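Phenol hydroxylase component phN (PDB 3U52) probably hydroxylates phenol and related aromatic substrates at a non-haem di-iron centre, as the large component of a multicomponent monooxygenase. Local coordinates at residues C131-Q145 / F225-L239. Residues are numbered along the deposited sequence; the frame is centred on the assembly and turned at random.
Sequences CQMQAIDELRHSQTQ and FGFSAQSDEARHMTL. With FE (Fe (III) ion), chain H; FE (Fe (III) ion), chain G.
Asp-137 OD2 is gripped by two donors from helix 225-239. His-236 NE2 gives it a nearly straight hydrogen bond of 2.7 Å through the anti lone pair, with OD2 near the imidazole plane, while Arg-235 NH2 completes a salt bridge from above the carboxylate plane at 3.0 Å. OD1 accepts from Tyr-61. The pattern repeats with the roles of the helices exchanged: Asp-232 OD2 takes a 2.8 Å bond from His-141 NE2 on its anti side and a salt bridge from Arg-140 NH2, whose guanidinium stands almost upright to the carboxylate and also pairs with Glu-69. Each aspartate thus works in the second shell, fixing the rotation of an iron-binding histidine on the facing helix, and might be expected to make its ring a more electron-rich ligand. With CG beside the backbone N (chi1 -60°), His-236 turns ND1 onto one iron at 2.4 Å. That ring is held flat between the stacked amide of Gln-134 on one face and the carbonyl oxygen of Asp-232 on the other; Gln-134 NE2 donates to Glu-138 OE1, and a water joins Gln-134 OE1 to the backbone oxygen of His-236. His-141 ND1 binds the second iron with Glu-138, and the edge of Phe-225 meets its ring face in an offset T-shape.

Each helix carries one E-x-x-H motif of iron ligands (Glu-138/His-141, Glu-233/His-236) within D-E-x-R-H, whose Asp and Arg make the crossed pairings. The two helices run roughly antiparallel (144°) with axes 10.7 Å apart, as in the four-helix bundle of bacterial multicomponent monooxygenases; helices 105-121 and 187-216 bring Glu-108 and Glu-199 to the irons, and helix 58-81 packs against both segments.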
loop_
_atom_site.group_PDB
_atom_site.type_symbol
_atom_site.label_atom_id
_atom_site.label_comp_id
_atom_site.label_asym_id
_atom_site.label_seq_id
_atom_site.Cartn_x
_atom_site.Cartn_y
_atom_site.Cartn_z
ATOM N N CYS A 131 16.824 22.907 -8.205
ATOM C CA CYS A 131 17.485 22.680 -6.900
ATOM C C CYS A 131 16.501 22.540 -5.770
ATOM O O CYS A 131 16.705 21.733 -4.869
ATOM C CB CYS A 131 18.496 23.780 -6.547
ATOM S SG CYS A 131 19.932 23.684 -7.598
ATOM N N GLN A 132 15.438 23.339 -5.802
ATOM C CA GLN A 132 14.433 23.269 -4.747
ATOM C C GLN A 132 13.643 21.960 -4.820
ATOM O O GLN A 132 13.229 21.433 -3.803
ATOM C CB GLN A 132 13.459 24.411 -4.866
ATOM C CG GLN A 132 14.050 25.784 -4.481
ATOM C CD GLN A 132 13.023 26.894 -4.707
ATOM O OE1 GLN A 132 11.828 26.626 -4.926
ATOM N NE2 GLN A 132 13.493 28.127 -4.723
ATOM N N MET A 133 13.337 21.487 -6.013
ATOM C CA MET A 133 12.613 20.211 -6.123
ATOM C C MET A 133 13.510 19.071 -5.642
ATOM O O MET A 133 13.030 18.174 -4.945
ATOM C CB MET A 133 12.157 19.967 -7.521
ATOM C CG MET A 133 10.844 19.185 -7.504
ATOM S SD MET A 133 10.170 18.958 -9.203
ATOM C CE MET A 133 9.296 20.545 -9.331
ATOM N N GLN A 134 14.824 19.159 -5.931
ATOM C CA GLN A 134 15.773 18.207 -5.375
ATOM C C GLN A 134 15.815 18.283 -3.827
ATOM O O GLN A 134 15.727 17.267 -3.141
ATOM C CB GLN A 134 17.172 18.370 -5.998
ATOM C CG GLN A 134 18.171 17.508 -5.308
ATOM C CD GLN A 134 18.961 16.640 -6.228
ATOM O OE1 GLN A 134 18.997 16.851 -7.445
ATOM N NE2 GLN A 134 19.610 15.622 -5.647
ATOM N N ALA A 135 15.855 19.491 -3.277
ATOM C CA ALA A 135 15.823 19.641 -1.819
ATOM C C ALA A 135 14.637 18.922 -1.156
ATOM O O ALA A 135 14.806 18.192 -0.155
ATOM C CB ALA A 135 15.799 21.141 -1.446
ATOM N N ILE A 136 13.435 19.127 -1.675
ATOM C CA ILE A 136 12.283 18.510 -0.999
ATOM C C ILE A 136 12.265 16.966 -1.259
ATOM O O ILE A 136 11.799 16.206 -0.419
ATOM C CB ILE A 136 10.960 19.233 -1.333
ATOM C CG1 ILE A 136 9.851 18.805 -0.367
ATOM C CG2 ILE A 136 10.604 18.929 -2.769
ATOM C CD1 ILE A 136 8.504 19.580 -0.556
ATOM N N ASP A 137 12.792 16.489 -2.391
ATOM C CA ASP A 137 13.012 15.028 -2.540
ATOM C C ASP A 137 13.978 14.452 -1.509
ATOM O O ASP A 137 13.796 13.319 -1.032
ATOM C CB ASP A 137 13.559 14.664 -3.939
ATOM C CG ASP A 137 12.628 14.996 -5.083
ATOM O OD1 ASP A 137 11.385 15.185 -4.953
ATOM O OD2 ASP A 137 13.191 15.099 -6.200
ATOM N N GLU A 138 15.066 15.164 -1.195
ATOM C CA GLU A 138 16.021 14.668 -0.179
ATOM C C GLU A 138 15.392 14.660 1.213
ATOM O O GLU A 138 15.679 13.766 2.010
ATOM C CB GLU A 138 17.294 15.503 -0.146
ATOM C CG GLU A 138 17.903 15.639 -1.533
ATOM C CD GLU A 138 18.497 14.310 -2.033
ATOM O OE1 GLU A 138 19.041 14.292 -3.138
ATOM O OE2 GLU A 138 18.416 13.277 -1.318
ATOM N N LEU A 139 14.569 15.658 1.515
ATOM C CA LEU A 139 13.785 15.617 2.725
ATOM C C LEU A 139 12.933 14.339 2.746
ATOM O O LEU A 139 12.809 13.645 3.750
ATOM C CB LEU A 139 12.840 16.824 2.768
ATOM C CG LEU A 139 12.059 16.901 4.103
ATOM C CD1 LEU A 139 12.989 16.848 5.390
ATOM C CD2 LEU A 139 11.107 18.154 4.124
ATOM N N ARG A 140 12.289 14.058 1.639
ATOM C CA ARG A 140 11.491 12.846 1.573
ATOM C C ARG A 140 12.344 11.633 1.865
ATOM O O ARG A 140 11.936 10.756 2.606
ATOM C CB ARG A 140 10.892 12.690 0.189
ATOM C CG ARG A 140 10.111 11.364 0.087
ATOM C CD ARG A 140 9.385 11.254 -1.172
ATOM N NE ARG A 140 10.054 10.331 -2.003
ATOM C CZ ARG A 140 9.559 9.158 -2.344
ATOM N NH1 ARG A 140 8.356 8.774 -1.925
ATOM N NH2 ARG A 140 10.280 8.372 -3.112
ATOM N N HIS A 141 13.534 11.582 1.274
ATOM C CA HIS A 141 14.411 10.409 1.372
ATOM C C HIS A 141 14.844 10.214 2.799
ATOM O O HIS A 141 14.816 9.109 3.327
ATOM C CB HIS A 141 15.626 10.557 0.423
ATOM C CG HIS A 141 15.258 10.430 -1.025
ATOM N ND1 HIS A 141 16.155 10.653 -2.044
ATOM C CD2 HIS A 141 14.081 10.109 -1.626
ATOM C CE1 HIS A 141 15.554 10.476 -3.207
ATOM N NE2 HIS A 141 14.304 10.125 -2.982
ATOM N N SER A 142 15.173 11.332 3.446
ATOM C CA SER A 142 15.523 11.351 4.875
ATOM C C SER A 142 14.395 10.751 5.789
ATOM O O SER A 142 14.623 9.869 6.603
ATOM C CB SER A 142 15.774 12.821 5.256
ATOM O OG SER A 142 16.044 12.911 6.623
ATOM N N GLN A 143 13.190 11.282 5.660
ATOM C CA GLN A 143 12.079 10.905 6.514
ATOM C C GLN A 143 11.570 9.507 6.223
ATOM O O GLN A 143 11.292 8.759 7.154
ATOM C CB GLN A 143 10.976 11.957 6.369
ATOM C CG GLN A 143 11.441 13.373 6.791
ATOM C CD GLN A 143 10.293 14.348 6.824
ATOM O OE1 GLN A 143 9.387 14.265 5.986
ATOM N NE2 GLN A 143 10.308 15.268 7.791
ATOM N N THR A 144 11.426 9.140 4.961
ATOM C CA THR A 144 10.966 7.798 4.631
ATOM C C THR A 144 11.981 6.712 5.045
ATOM O O THR A 144 11.591 5.625 5.426
ATOM C CB THR A 144 10.604 7.638 3.139
ATOM O OG1 THR A 144 11.778 7.759 2.357
ATOM C CG2 THR A 144 9.607 8.698 2.669
ATOM N N GLN A 145 13.280 7.012 4.996
ATOM C CA GLN A 145 14.279 6.141 5.596
ATOM C C GLN A 145 14.108 5.982 7.114
ATOM O O GLN A 145 14.161 4.867 7.590
ATOM C CB GLN A 145 15.706 6.604 5.214
ATOM C CG GLN A 145 15.933 6.364 3.713
ATOM C CD GLN A 145 17.175 7.049 3.185
ATOM O OE1 GLN A 145 17.997 7.492 3.973
ATOM N NE2 GLN A 145 17.323 7.121 1.835
ATOM N N PHE A 225 11.380 1.074 -0.415
ATOM C CA PHE A 225 11.944 2.407 -0.437
ATOM C C PHE A 225 12.744 2.613 -1.743
ATOM O O PHE A 225 12.554 3.613 -2.429
ATOM C CB PHE A 225 12.831 2.736 0.771
ATOM C CG PHE A 225 13.642 3.976 0.524
ATOM C CD1 PHE A 225 13.012 5.233 0.540
ATOM C CD2 PHE A 225 14.982 3.899 0.144
ATOM C CE1 PHE A 225 13.725 6.394 0.218
ATOM C CE2 PHE A 225 15.704 5.062 -0.179
ATOM C CZ PHE A 225 15.069 6.307 -0.146
ATOM N N GLY A 226 13.634 1.678 -2.102
ATOM C CA GLY A 226 14.439 1.791 -3.381
ATOM C C GLY A 226 13.623 1.912 -4.668
ATOM O O GLY A 226 13.865 2.818 -5.503
ATOM N N PHE A 227 12.641 1.034 -4.849
ATOM C CA PHE A 227 11.707 1.199 -5.972
ATOM C C PHE A 227 11.057 2.570 -5.982
ATOM O O PHE A 227 10.969 3.176 -7.018
ATOM C CB PHE A 227 10.591 0.112 -6.022
ATOM C CG PHE A 227 11.080 -1.258 -6.505
ATOM C CD1 PHE A 227 10.865 -2.404 -5.731
ATOM C CD2 PHE A 227 11.774 -1.388 -7.699
ATOM C CE1 PHE A 227 11.339 -3.676 -6.149
ATOM C CE2 PHE A 227 12.258 -2.650 -8.126
ATOM C CZ PHE A 227 12.030 -3.796 -7.343
ATOM N N SER A 228 10.595 3.033 -4.823
ATOM C CA SER A 228 9.973 4.352 -4.680
ATOM C C SER A 228 10.875 5.577 -5.035
ATOM O O SER A 228 10.408 6.636 -5.516
ATOM C CB SER A 228 9.519 4.489 -3.251
ATOM O OG SER A 228 8.385 5.285 -3.256
ATOM N N ALA A 229 12.170 5.416 -4.804
ATOM C CA ALA A 229 13.116 6.470 -5.042
ATOM C C ALA A 229 13.630 6.509 -6.483
ATOM O O ALA A 229 14.234 7.501 -6.854
ATOM C CB ALA A 229 14.266 6.337 -4.079
ATOM N N GLN A 230 13.381 5.469 -7.295
ATOM C CA GLN A 230 13.851 5.452 -8.703
ATOM C C GLN A 230 13.451 6.646 -9.566
ATOM O O GLN A 230 14.324 7.266 -10.181
ATOM C CB GLN A 230 13.467 4.167 -9.422
ATOM C CG GLN A 230 14.356 3.018 -8.983
ATOM C CD GLN A 230 13.987 1.723 -9.680
ATOM O OE1 GLN A 230 12.809 1.444 -9.882
ATOM N NE2 GLN A 230 14.996 0.933 -10.064
ATOM N N SER A 231 12.165 6.973 -9.607
ATOM C CA SER A 231 11.725 8.131 -10.378
ATOM C C SER A 231 12.350 9.436 -9.868
ATOM O O SER A 231 12.608 10.338 -10.642
ATOM C CB SER A 231 10.196 8.230 -10.451
ATOM O OG SER A 231 9.630 8.354 -9.161
ATOM N N ASP A 232 12.603 9.531 -8.563
ATOM C CA ASP A 232 13.238 10.705 -8.001
ATOM C C ASP A 232 14.651 10.785 -8.569
ATOM O O ASP A 232 15.043 11.824 -9.062
ATOM C CB ASP A 232 13.352 10.636 -6.464
ATOM C CG ASP A 232 12.007 10.687 -5.735
ATOM O OD1 ASP A 232 10.977 11.098 -6.292
ATOM O OD2 ASP A 232 12.003 10.329 -4.539
ATOM N N GLU A 233 15.400 9.683 -8.514
ATOM C CA GLU A 233 16.818 9.689 -8.917
ATOM C C GLU A 233 17.014 9.916 -10.374
ATOM O O GLU A 233 18.049 10.451 -10.744
ATOM C CB GLU A 233 17.580 8.406 -8.514
ATOM C CG GLU A 233 17.670 8.206 -7.002
ATOM C CD GLU A 233 18.094 9.464 -6.219
ATOM O OE1 GLU A 233 17.414 9.775 -5.236
ATOM O OE2 GLU A 233 19.080 10.160 -6.542
ATOM N N ALA A 234 16.048 9.511 -11.197
ATOM C CA ALA A 234 16.045 9.882 -12.602
ATOM C C ALA A 234 16.096 11.404 -12.793
ATOM O O ALA A 234 16.808 11.889 -13.671
ATOM C CB ALA A 234 14.829 9.300 -13.326
ATOM N N ARG A 235 15.329 12.164 -12.014
ATOM C CA ARG A 235 15.415 13.613 -12.105
ATOM C C ARG A 235 16.791 14.103 -11.588
ATOM O O ARG A 235 17.362 15.079 -12.092
ATOM C CB ARG A 235 14.310 14.254 -11.265
ATOM C CG ARG A 235 12.899 14.011 -11.785
ATOM C CD ARG A 235 11.950 15.002 -11.126
ATOM N NE ARG A 235 11.864 14.826 -9.664
ATOM C CZ ARG A 235 11.072 13.924 -9.081
ATOM N NH1 ARG A 235 10.293 13.137 -9.817
ATOM N NH2 ARG A 235 11.024 13.809 -7.770
ATOM N N HIS A 236 17.268 13.480 -10.515
ATOM C CA HIS A 236 18.505 13.953 -9.865
ATOM C C HIS A 236 19.713 13.726 -10.785
ATOM O O HIS A 236 20.593 14.583 -10.872
ATOM C CB HIS A 236 18.697 13.308 -8.485
ATOM C CG HIS A 236 17.569 13.612 -7.546
ATOM N ND1 HIS A 236 17.470 13.049 -6.295
ATOM C CD2 HIS A 236 16.471 14.391 -7.695
ATOM C CE1 HIS A 236 16.374 13.496 -5.698
ATOM N NE2 HIS A 236 15.735 14.285 -6.537
ATOM N N MET A 237 19.738 12.595 -11.480
ATOM C CA MET A 237 20.795 12.340 -12.468
ATOM C C MET A 237 20.764 13.317 -13.635
ATOM O O MET A 237 21.813 13.730 -14.103
ATOM C CB MET A 237 20.710 10.914 -13.041
ATOM C CG MET A 237 20.843 9.854 -11.991
ATOM S SD MET A 237 20.667 8.194 -12.706
ATOM C CE MET A 237 22.329 7.952 -13.353
ATOM N N THR A 238 19.570 13.658 -14.122
ATOM C CA THR A 238 19.451 14.610 -15.203
ATOM C C THR A 238 19.886 16.013 -14.797
ATOM O O THR A 238 20.532 16.736 -15.596
ATOM C CB THR A 238 18.029 14.652 -15.809
ATOM O OG1 THR A 238 17.536 13.313 -15.986
ATOM C CG2 THR A 238 18.122 15.331 -17.166
ATOM N N LEU A 239 19.551 16.425 -13.566
ATOM C CA LEU A 239 20.085 17.700 -13.081
ATOM C C LEU A 239 21.637 17.672 -13.091
ATOM O O LEU A 239 22.271 18.618 -13.579
ATOM C CB LEU A 239 19.471 18.118 -11.723
ATOM C CG LEU A 239 20.094 19.245 -10.869
ATOM C CD1 LEU A 239 20.098 20.564 -11.640
ATOM C CD2 LEU A 239 19.298 19.430 -9.569
HETATM FE FE FE H . 19.071 11.697 -5.210
HETATM FE FE FE G . 18.468 11.178 -1.853
HETATM O O HOH W 1 21.192 16.195 -8.686
#